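Local coordinates for protein inorganic pyrophosphatase (Shewanella sp. AS-11, PDB 6LL8) that probably hydrolyses inorganic diphosphate to two phosphates, using divalent metal ions, as a type II (manganese-dependent) pyrophosphatase of a cold-adapted bacterium, at residues S16-I21 / A137-C142; A20-Y25 / M123-Y128; L26-Q29 / P33-A36; A238-K241 / N245-S248. All blocks are in the same frame, centred on the assembly; numbering follows the deposited sequence. Where two conformers were deposited one is given.

In the fold
Leaving strand 4-7, the chain enters helix 14-29, which supplies one side of contacts 1, 2 and 3 in turn. Contact 3 closes first, a short turn after which strand 34-38 joins the parallel sheet beside strand 4-7. Much later the chain returns: helix 117-128 packs beside the middle of helix 14-29 in contact 2, and helix 134-147, next in sequence, meets the N-terminal part of helix 14-29 in contact 1. The loop of contact 3 thus lies within both longer ones, and contacts 1 and 2 share Ala20 and Ile21. Contact 4 follows in series in the DHHA2 region, its centre about 32 Å from that of contact 1, and links helix 230-243 to the entry of strand 248-255.

Contact 1: residues S16-I21 / A137-C142; sequences SICGAI and AGIMMC
Cys18 and Ile139 bring helix 14-29 and helix 134-147 close together, their CA atoms only 5.9 Å apart. The sulfur of Cys18 rests against the branch point of the isoleucine, with SG 3.8 Å from Ile139 CB. The same SG lies equally near the backbone of that residue, 3.8 Å from Ile139 O, so the small thiol fits against both the main chain and the root of the neighbouring side chain.

The second apolar meeting is one helical turn further along, where Ile139 reaches Ile21. Its CG1 branch stands between the backbone N and the carbonyl carbon (chi1 69°), the crowded position, and the chain then runs straight on to carry CD1 to Ile21. There Ile139 CD1 touches Ile21 CG2 at 3.8 Å and also comes near CB and CD1 of the same residue, the two isoleucines crossing at about a right angle.

Both helices belong to the DHH domain, and helix 14-29 begins amid the metal-binding residues, Asp13 just before it and Asp15 in its first turn; the Cys18 side chain is about 10 Å from a bound magnesium ion. Phe55 touches both isoleucines, while Ile49 and Phe53 add further apolar cover to Ile139.

At the start of helix 14-29 the bonding is polar: Ser16 OG is hydrogen-bonded to Asp73 OD2, a carboxylate of the metal site, and to His9 N.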
loop_
_atom_site.group_PDB
_atom_site.type_symbol
_atom_site.label_atom_id
_atom_site.label_comp_id
_atom_site.label_asym_id
_atom_site.label_seq_id
_atom_site.Cartn_x
_atom_site.Cartn_y
_atom_site.Cartn_z
ATOM N N SER A 16 -2.900 5.240 -0.033
ATOM C CA SER A 16 -2.281 6.235 -0.915
ATOM C C SER A 16 -3.322 7.195 -1.486
ATOM O O SER A 16 -3.008 8.377 -1.671
ATOM C CB SER A 16 -1.504 5.561 -2.028
ATOM O OG SER A 16 -0.201 5.172 -1.631
ATOM N N ILE A 17 -4.485 6.714 -1.881
ATOM C CA ILE A 17 -5.528 7.571 -2.493
ATOM C C ILE A 17 -6.190 8.401 -1.412
ATOM O O ILE A 17 -6.305 9.637 -1.515
ATOM C CB ILE A 17 -6.537 6.727 -3.278
ATOM C CG1 ILE A 17 -5.853 6.034 -4.453
ATOM C CG2 ILE A 17 -7.731 7.557 -3.685
ATOM C CD1 ILE A 17 -5.278 6.943 -5.522
ATOM N N CYS A 18 -6.700 7.740 -0.389
ATOM C CA CYS A 18 -7.446 8.430 0.677
ATOM C C CYS A 18 -6.532 9.362 1.433
ATOM O O CYS A 18 -6.959 10.442 1.848
ATOM C CB CYS A 18 -8.121 7.424 1.599
ATOM S SG CYS A 18 -9.349 6.392 0.724
ATOM N N GLY A 19 -5.299 8.930 1.657
ATOM C CA GLY A 19 -4.344 9.814 2.326
ATOM C C GLY A 19 -3.999 11.042 1.527
ATOM O O GLY A 19 -3.867 12.136 2.092
ATOM N N ALA A 20 -3.885 10.920 0.215
ATOM C CA ALA A 20 -3.644 12.121 -0.619
ATOM C C ALA A 20 -4.822 13.095 -0.480
ATOM O O ALA A 20 -4.603 14.307 -0.335
ATOM C CB ALA A 20 -3.416 11.729 -2.042
ATOM N N ILE A 21 -6.039 12.591 -0.530
ATOM C CA ILE A 21 -7.246 13.447 -0.392
ATOM C C ILE A 21 -7.228 14.088 0.992
ATOM O O ILE A 21 -7.445 15.301 1.127
ATOM C CB ILE A 21 -8.516 12.622 -0.610
ATOM C CG1 ILE A 21 -8.608 12.136 -2.054
ATOM C CG2 ILE A 21 -9.741 13.442 -0.232
ATOM C CD1 ILE A 21 -9.715 11.138 -2.311
ATOM N N ALA A 137 -13.330 11.833 7.171
ATOM C CA ALA A 137 -13.139 10.863 8.262
ATOM C C ALA A 137 -13.489 9.454 7.785
ATOM O O ALA A 137 -12.805 8.488 8.165
ATOM C CB ALA A 137 -13.969 11.235 9.478
ATOM N N GLY A 138 -14.536 9.339 6.987
ATOM C CA GLY A 138 -14.953 8.022 6.521
ATOM C C GLY A 138 -13.882 7.358 5.679
ATOM O O GLY A 138 -13.626 6.172 5.838
ATOM N N ILE A 139 -13.316 8.099 4.723
ATOM C CA ILE A 139 -12.319 7.468 3.838
ATOM C C ILE A 139 -11.047 7.192 4.638
ATOM O O ILE A 139 -10.377 6.177 4.365
ATOM C CB ILE A 139 -12.094 8.243 2.536
ATOM C CG1 ILE A 139 -11.393 9.588 2.726
ATOM C CG2 ILE A 139 -13.398 8.371 1.769
ATOM C CD1 ILE A 139 -11.011 10.257 1.428
ATOM N N MET A 140 -10.671 8.036 5.581
ATOM C CA MET A 140 -9.499 7.769 6.423
ATOM C C MET A 140 -9.713 6.499 7.247
ATOM O O MET A 140 -8.830 5.647 7.351
ATOM C CB MET A 140 -9.219 8.959 7.331
ATOM C CG MET A 140 -8.754 10.226 6.612
ATOM S SD MET A 140 -8.502 11.609 7.724
ATOM C CE MET A 140 -7.040 11.076 8.597
ATOM N N MET A 141 -10.900 6.386 7.821
ATOM C CA MET A 141 -11.277 5.199 8.597
ATOM C C MET A 141 -11.133 3.947 7.736
ATOM O O MET A 141 -10.556 2.940 8.174
ATOM C CB MET A 141 -12.709 5.377 9.072
ATOM C CG MET A 141 -13.239 4.216 9.909
ATOM S SD MET A 141 -15.038 4.051 9.881
ATOM C CE MET A 141 -15.249 3.534 8.183
ATOM N N CYS A 142 -11.675 4.005 6.524
ATOM C CA CYS A 142 -11.607 2.839 5.619
ATOM C C CYS A 142 -10.151 2.509 5.314
ATOM O O CYS A 142 -9.776 1.317 5.277
ATOM C CB CYS A 142 -12.368 3.079 4.333
ATOM S SG CYS A 142 -14.152 3.088 4.525
#

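Contact 2: residues A20-Y25 / M123-Y128; sequences AIALAY and MMYDFY
The Tyr125 ring points its phenol end at helix 14-29, where its hydroxyl lies at the edge of the Tyr25 ring, near the plane of that ring. Tyr25 CD2 is in turn at the edge of the Tyr125 ring, 3.3 Å from Tyr125 OH. The ring carbons meet less closely, Tyr25 CD2 standing 4.1 Å from Tyr125 CE2, and the two side chains cross at about a right angle. Oblique to the Tyr125 ring comes the carbonyl oxygen of Ala22, which accepts a hydrogen bond from the hydroxyl (Tyr125 OH to Ala22 O, 2.7 Å). The hydroxyl comes in somewhat tilted from the carbonyl plane. A buried phenol is thereby given an acceptor on the backbone of the neighbouring helix, and its oxygen is fixed beside Tyr25.

Helices 14-29 and 117-128 run almost parallel in the DHH domain, their short segments inclined by 10° with axes 10.9 Å apart. At this spacing the contact is made by long side chains, Tyr125 and Met124 reaching across. Helix 134-147 packs against both partners, with Ile136 touching Tyr125 and Met140 touching Ala22.

A second, wholly apolar bridge joins Leu23 to Met124. Leu23 CG stands anti to the backbone N (chi1 179°), which brings the branch nearer the other helix than the CB direction alone would. The methionine chain bends at its last torsion (chi3 74°), turning its methyl to the leucine, with Met124 CE 3.7 Å from Leu23 CD1.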
loop_
_atom_site.group_PDB
_atom_site.type_symbol
_atom_site.label_atom_id
_atom_site.label_comp_id
_atom_site.label_asym_id
_atom_site.label_seq_id
_atom_site.Cartn_x
_atom_site.Cartn_y
_atom_site.Cartn_z
ATOM N N ALA A 20 -3.885 10.920 0.215
ATOM C CA ALA A 20 -3.644 12.121 -0.619
ATOM C C ALA A 20 -4.822 13.095 -0.480
ATOM O O ALA A 20 -4.603 14.307 -0.335
ATOM C CB ALA A 20 -3.416 11.729 -2.042
ATOM N N ILE A 21 -6.039 12.591 -0.530
ATOM C CA ILE A 21 -7.246 13.447 -0.392
ATOM C C ILE A 21 -7.228 14.088 0.992
ATOM O O ILE A 21 -7.445 15.301 1.127
ATOM C CB ILE A 21 -8.516 12.622 -0.610
ATOM C CG1 ILE A 21 -8.608 12.136 -2.054
ATOM C CG2 ILE A 21 -9.741 13.442 -0.232
ATOM C CD1 ILE A 21 -9.715 11.138 -2.311
ATOM N N ALA A 22 -7.005 13.295 2.027
ATOM C CA ALA A 22 -7.096 13.788 3.409
ATOM C C ALA A 22 -5.999 14.810 3.696
ATOM O O ALA A 22 -6.267 15.850 4.344
ATOM C CB ALA A 22 -7.017 12.625 4.364
ATOM N N LEU A 23 -4.770 14.570 3.264
ATOM C CA LEU A 23 -3.689 15.525 3.536
ATOM C C LEU A 23 -3.850 16.752 2.669
ATOM O O LEU A 23 -3.588 17.865 3.159
ATOM C CB LEU A 23 -2.333 14.870 3.357
ATOM C CG LEU A 23 -1.139 15.787 3.588
ATOM C CD1 LEU A 23 -1.159 16.477 4.926
ATOM C CD2 LEU A 23 0.165 15.020 3.397
ATOM N N ALA A 24 -4.274 16.634 1.407
ATOM C CA ALA A 24 -4.497 17.859 0.605
ATOM C C ALA A 24 -5.540 18.741 1.288
ATOM O O ALA A 24 -5.396 19.975 1.311
ATOM C CB ALA A 24 -4.903 17.528 -0.801
ATOM N N TYR A 25 -6.604 18.161 1.819
ATOM C CA TYR A 25 -7.644 18.965 2.495
ATOM C C TYR A 25 -7.010 19.705 3.656
ATOM O O TYR A 25 -7.227 20.909 3.857
ATOM C CB TYR A 25 -8.794 18.077 2.946
ATOM C CG TYR A 25 -9.854 18.851 3.702
ATOM C CD1 TYR A 25 -10.835 19.560 3.046
ATOM C CD2 TYR A 25 -9.823 18.924 5.072
ATOM C CE1 TYR A 25 -11.765 20.276 3.775
ATOM C CE2 TYR A 25 -10.708 19.675 5.817
ATOM C CZ TYR A 25 -11.704 20.347 5.155
ATOM O OH TYR A 25 -12.622 21.102 5.866
ATOM N N MET A 123 -2.945 12.293 13.068
ATOM C CA MET A 123 -2.059 12.996 14.034
ATOM C C MET A 123 -1.734 14.397 13.522
ATOM O O MET A 123 -1.614 15.321 14.339
ATOM C CB MET A 123 -0.743 12.247 14.249
ATOM C CG MET A 123 -0.899 10.940 14.965
ATOM S SD MET A 123 0.699 10.063 14.872
ATOM C CE MET A 123 0.279 8.513 15.663
ATOM N N MET A 124 -1.597 14.564 12.219
ATOM C CA MET A 124 -1.348 15.907 11.661
ATOM C C MET A 124 -2.563 16.814 11.844
ATOM O O MET A 124 -2.413 17.983 12.250
ATOM C CB MET A 124 -0.955 15.781 10.193
ATOM C CG MET A 124 0.291 14.989 9.968
ATOM S SD MET A 124 0.697 14.680 8.230
ATOM C CE MET A 124 1.262 16.291 7.745
ATOM N N TYR A 125 -3.760 16.315 11.600
ATOM C CA TYR A 125 -4.965 17.114 11.855
ATOM C C TYR A 125 -4.988 17.536 13.326
ATOM O O TYR A 125 -5.326 18.693 13.618
ATOM C CB TYR A 125 -6.259 16.361 11.548
ATOM C CG TYR A 125 -6.675 16.368 10.104
ATOM C CD1 TYR A 125 -6.239 15.421 9.192
ATOM C CD2 TYR A 125 -7.651 17.254 9.697
ATOM C CE1 TYR A 125 -6.691 15.422 7.886
ATOM C CE2 TYR A 125 -8.109 17.272 8.393
ATOM C CZ TYR A 125 -7.646 16.334 7.477
ATOM O OH TYR A 125 -8.142 16.356 6.196
ATOM N N ASP A 126 -4.664 16.625 14.232
ATOM C CA ASP A 126 -4.669 16.928 15.680
ATOM C C ASP A 126 -3.642 18.020 15.966
ATOM O O ASP A 126 -3.931 18.945 16.757
ATOM C CB ASP A 126 -4.325 15.708 16.532
ATOM C CG ASP A 126 -5.326 14.576 16.530
ATOM O OD1 ASP A 126 -6.455 14.795 16.181
ATOM O OD2 ASP A 126 -4.915 13.453 16.942
ATOM N N PHE A 127 -2.474 17.922 15.385
ATOM C CA PHE A 127 -1.400 18.897 15.630
ATOM C C PHE A 127 -1.860 20.292 15.212
ATOM O O PHE A 127 -1.596 21.271 15.931
ATOM C CB PHE A 127 -0.143 18.486 14.866
ATOM C CG PHE A 127 0.975 19.485 14.953
ATOM C CD1 PHE A 127 1.711 19.649 16.114
ATOM C CD2 PHE A 127 1.268 20.302 13.871
ATOM C CE1 PHE A 127 2.718 20.602 16.176
ATOM C CE2 PHE A 127 2.271 21.248 13.948
ATOM C CZ PHE A 127 3.007 21.382 15.097
ATOM N N TYR A 128 -2.463 20.424 14.041
ATOM C CA TYR A 128 -2.905 21.728 13.508
ATOM C C TYR A 128 -4.260 22.164 14.073
ATOM O O TYR A 128 -4.709 23.284 13.799
ATOM C CB TYR A 128 -2.942 21.671 11.977
ATOM C CG TYR A 128 -1.593 21.587 11.328
ATOM C CD1 TYR A 128 -0.747 22.678 11.341
ATOM C CD2 TYR A 128 -1.182 20.433 10.698
ATOM C CE1 TYR A 128 0.475 22.645 10.697
ATOM C CE2 TYR A 128 0.048 20.378 10.072
ATOM C CZ TYR A 128 0.870 21.486 10.057
ATOM O OH TYR A 128 2.067 21.404 9.405
#

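Contact 3: residues L26-Q29 / P33-A36; sequences LKNQ and PAIA
Ala34 and Asn28 carry most of this contact, at the turn from helix 14-29 into strand 34-38 of a beta-alpha-beta unit whose first strand is 4-7. Ala34 is the first residue of the second strand, and the Asn28 side chain reaches from the last turn of the helix to grip its backbone twice. Asn28 OD1 accepts from Ala34 N at 2.9 Å, while Asn28 ND2 donates to Ala34 O at 2.9 Å. One carboxamide thus spans both the N-H and the C=O of a single strand residue, and the pair of bonds fixes which way round the amide lies.

The two bonds differ in form. The donated one is the straighter, with an angle of 163° at the hydrogen, and its acceptor lies close to the amide plane of Asn28. The accepted one is more bent, at 144°, and Ala34 N sits above the carbonyl plane of the side chain. Pro33 CA is also near, 3.3 Å from Asn28 OD1.

Lys27 supplies the apolar part. Its CG lies beside the backbone N (chi1 -76°) and the chain bends at chi2, leading the ammonium end away from Ala34 to a salt bridge with Glu32. Met4 of strand 4-7 touches both Lys27 and Ala34. At the root of the side chain, Lys27 CB meets the methyl Ala34 CB at 3.6 Å.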
loop_
_atom_site.group_PDB
_atom_site.type_symbol
_atom_site.label_atom_id
_atom_site.label_comp_id
_atom_site.label_asym_id
_atom_site.label_seq_id
_atom_site.Cartn_x
_atom_site.Cartn_y
_atom_site.Cartn_z
ATOM N N LEU A 26 -6.256 18.999 4.496
ATOM C CA LEU A 26 -5.612 19.608 5.680
ATOM C C LEU A 26 -4.695 20.747 5.233
ATOM O O LEU A 26 -4.772 21.847 5.820
ATOM C CB LEU A 26 -4.810 18.536 6.408
ATOM C CG LEU A 26 -3.946 19.040 7.562
ATOM C CD1 LEU A 26 -4.767 19.792 8.601
ATOM C CD2 LEU A 26 -3.188 17.903 8.176
ATOM N N LYS A 27 -3.846 20.544 4.245
ATOM C CA LYS A 27 -2.928 21.591 3.769
ATOM C C LYS A 27 -3.730 22.808 3.301
ATOM O O LYS A 27 -3.385 23.942 3.665
ATOM C CB LYS A 27 -2.054 21.036 2.650
ATOM C CG LYS A 27 -0.945 20.138 3.140
ATOM C CD LYS A 27 0.059 20.850 3.988
ATOM C CE LYS A 27 1.381 20.135 4.071
ATOM N NZ LYS A 27 2.355 20.905 4.838
ATOM N N ASN A 28 -4.768 22.609 2.526
ATOM C CA ASN A 28 -5.571 23.767 2.084
ATOM C C ASN A 28 -6.179 24.482 3.290
ATOM O O ASN A 28 -6.250 25.716 3.280
ATOM C CB ASN A 28 -6.604 23.350 1.050
ATOM C CG ASN A 28 -5.947 23.040 -0.278
ATOM O OD1 ASN A 28 -5.169 23.847 -0.779
ATOM N ND2 ASN A 28 -6.260 21.901 -0.870
ATOM N N GLN A 29 -6.626 23.769 4.291
ATOM C CA GLN A 29 -7.255 24.403 5.466
ATOM C C GLN A 29 -6.239 25.252 6.213
ATOM O O GLN A 29 -6.687 26.217 6.879
ATOM C CB GLN A 29 -7.896 23.385 6.397
ATOM C CG GLN A 29 -9.160 22.743 5.853
ATOM C CD GLN A 29 -10.282 23.706 5.527
ATOM O OE1 GLN A 29 -10.798 24.347 6.448
ATOM N NE2 GLN A 29 -10.448 23.950 4.236
ATOM N N PRO A 33 -1.497 25.788 -0.252
ATOM C CA PRO A 33 -2.210 25.261 -1.410
ATOM C C PRO A 33 -1.723 23.866 -1.808
ATOM O O PRO A 33 -0.523 23.644 -1.988
ATOM C CB PRO A 33 -1.947 26.316 -2.481
ATOM C CG PRO A 33 -1.917 27.582 -1.669
ATOM C CD PRO A 33 -1.171 27.215 -0.422
ATOM N N ALA A 34 -2.679 22.972 -2.016
ATOM C CA ALA A 34 -2.385 21.556 -2.268
ATOM C C ALA A 34 -3.402 20.957 -3.221
ATOM O O ALA A 34 -4.590 21.345 -3.207
ATOM C CB ALA A 34 -2.348 20.774 -0.973
ATOM N N ILE A 35 -2.977 19.973 -3.974
ATOM C CA ILE A 35 -3.813 19.182 -4.903
ATOM C C ILE A 35 -3.491 17.714 -4.635
ATOM O O ILE A 35 -2.332 17.314 -4.713
ATOM C CB ILE A 35 -3.532 19.546 -6.366
ATOM C CG1 ILE A 35 -3.861 21.012 -6.629
ATOM C CG2 ILE A 35 -4.302 18.625 -7.297
ATOM C CD1 ILE A 35 -3.301 21.532 -7.916
ATOM N N ALA A 36 -4.510 16.897 -4.405
ATOM C CA ALA A 36 -4.360 15.435 -4.332
ATOM C C ALA A 36 -4.175 14.849 -5.720
ATOM O O ALA A 36 -4.874 15.247 -6.671
ATOM C CB ALA A 36 -5.543 14.807 -3.671
#

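Contact 4: residues A238-K241 / N245-S248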
loop_
_atom_site.group_PDB
_atom_site.type_symbol
_atom_site.label_atom_id
_atom_site.label_comp_id
_atom_site.label_asym_id
_atom_site.label_seq_id
_atom_site.Cartn_x
_atom_site.Cartn_y
_atom_site.Cartn_z
ATOM N N ALA A 238 6.432 -15.191 -14.186
ATOM C CA ALA A 238 7.672 -15.487 -14.932
ATOM C C ALA A 238 7.804 -14.490 -16.082
ATOM O O ALA A 238 8.905 -14.007 -16.332
ATOM C CB ALA A 238 7.652 -16.897 -15.447
ATOM N N LYS A 239 6.723 -14.183 -16.795
ATOM C CA LYS A 239 6.748 -13.179 -17.880
ATOM C C LYS A 239 7.104 -11.814 -17.304
ATOM O O LYS A 239 7.946 -11.130 -17.876
ATOM C CB LYS A 239 5.404 -13.122 -18.596
ATOM C CG LYS A 239 5.047 -14.333 -19.438
ATOM C CD LYS A 239 3.704 -14.181 -20.161
ATOM C CE LYS A 239 3.112 -15.468 -20.693
ATOM N NZ LYS A 239 3.998 -16.117 -21.685
ATOM N N LEU A 240 6.474 -11.433 -16.190
ATOM C CA LEU A 240 6.730 -10.111 -15.601
ATOM C C LEU A 240 8.188 -9.986 -15.179
ATOM O O LEU A 240 8.772 -8.906 -15.313
ATOM C CB LEU A 240 5.772 -9.913 -14.423
ATOM C CG LEU A 240 5.799 -8.537 -13.784
ATOM C CD1 LEU A 240 5.490 -7.422 -14.767
ATOM C CD2 LEU A 240 4.803 -8.522 -12.646
ATOM N N LYS A 241 8.783 -11.053 -14.669
ATOM C CA LYS A 241 10.193 -11.069 -14.259
ATOM C C LYS A 241 11.050 -10.648 -15.456
ATOM O O LYS A 241 11.946 -9.808 -15.341
ATOM C CB LYS A 241 10.580 -12.444 -13.731
ATOM C CG LYS A 241 12.044 -12.571 -13.341
ATOM C CD LYS A 241 12.363 -13.954 -12.893
ATOM C CE LYS A 241 13.822 -14.127 -12.540
ATOM N NZ LYS A 241 14.706 -14.065 -13.736
ATOM N N ASN A 245 13.250 -7.171 -16.343
ATOM C CA ASN A 245 14.628 -7.601 -16.010
ATOM C C ASN A 245 14.771 -7.629 -14.488
ATOM O O ASN A 245 15.736 -7.113 -13.907
ATOM C CB ASN A 245 15.673 -6.690 -16.654
ATOM C CG ASN A 245 17.059 -7.292 -16.648
ATOM O OD1 ASN A 245 17.224 -8.505 -16.647
ATOM N ND2 ASN A 245 18.073 -6.438 -16.651
ATOM N N ARG A 246 13.833 -8.285 -13.842
ATOM C CA ARG A 246 13.834 -8.370 -12.372
ATOM C C ARG A 246 14.631 -9.575 -11.898
ATOM O O ARG A 246 14.660 -10.643 -12.568
ATOM C CB ARG A 246 12.399 -8.463 -11.863
ATOM C CG ARG A 246 11.566 -7.218 -12.123
ATOM C CD ARG A 246 10.137 -7.355 -11.611
ATOM N NE ARG A 246 9.419 -6.098 -11.691
ATOM C CZ ARG A 246 8.815 -5.636 -12.775
ATOM N NH1 ARG A 246 8.739 -6.341 -13.887
ATOM N NH2 ARG A 246 8.320 -4.421 -12.770
ATOM N N HIS A 247 15.258 -9.463 -10.742
ATOM C CA HIS A 247 15.892 -10.600 -10.053
ATOM C C HIS A 247 14.822 -11.600 -9.640
ATOM O O HIS A 247 15.026 -12.817 -9.757
ATOM C CB HIS A 247 16.721 -10.078 -8.878
ATOM C CG HIS A 247 17.353 -11.158 -8.076
ATOM N ND1 HIS A 247 16.638 -11.942 -7.209
ATOM C CD2 HIS A 247 18.635 -11.612 -8.056
ATOM C CE1 HIS A 247 17.464 -12.841 -6.680
ATOM N NE2 HIS A 247 18.714 -12.631 -7.174
ATOM N N SER A 248 13.729 -11.111 -9.068
ATOM C CA SER A 248 12.686 -11.959 -8.484
ATOM C C SER A 248 11.324 -11.304 -8.698
ATOM O O SER A 248 11.223 -10.070 -8.637
ATOM C CB SER A 248 12.894 -12.150 -7.006
ATOM O OG SER A 248 14.123 -12.777 -6.682
HETATM O O HOH W 1 14.985 -11.535 -15.144
#
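Helix capping defines this surface contact: in the DHHA2 domain, helix 230-243 ends in a Schellman motif, and residues 245-248 lead from it into strand 248-255. Asn245, with positive phi, is the C' residue. Beyond it Arg246 N donates to Lys241 O at 2.9 Å, an almost straight bond (171°) lying in the carbonyl plane.

The arginine side chain adds a second grip on the helix end. Arg246 NH1 donates to Leu240 O, also at 2.9 Å but more bent (130°). The oxygen sits at the guanidinium edge, within its plane, whereas the nitrogen stands above the plane of the Leu240 carbonyl. NH1 also packs on leucine, 3.5 Å from Leu240 CD1, and Arg246 NE makes a salt bridge with Asp205.

Lys241 runs alongside the outgoing chain. Extended as far as CE, it brings Lys241 CE to 3.3 Å from His247 O; the last torsion (chi4 -69°) then turns the ammonium group, which forms a salt bridge with Asp268. A water accepts from Lys241 NZ at 2.9 Å while donating to Arg246 O at 2.7 Å.

Two successive carbonyls at the C-terminal end of the helix are therefore met by donors from one residue, and the positive guanidinium probably interacts favourably with the negative end of the helix dipole, while Asp205 would balance its charge.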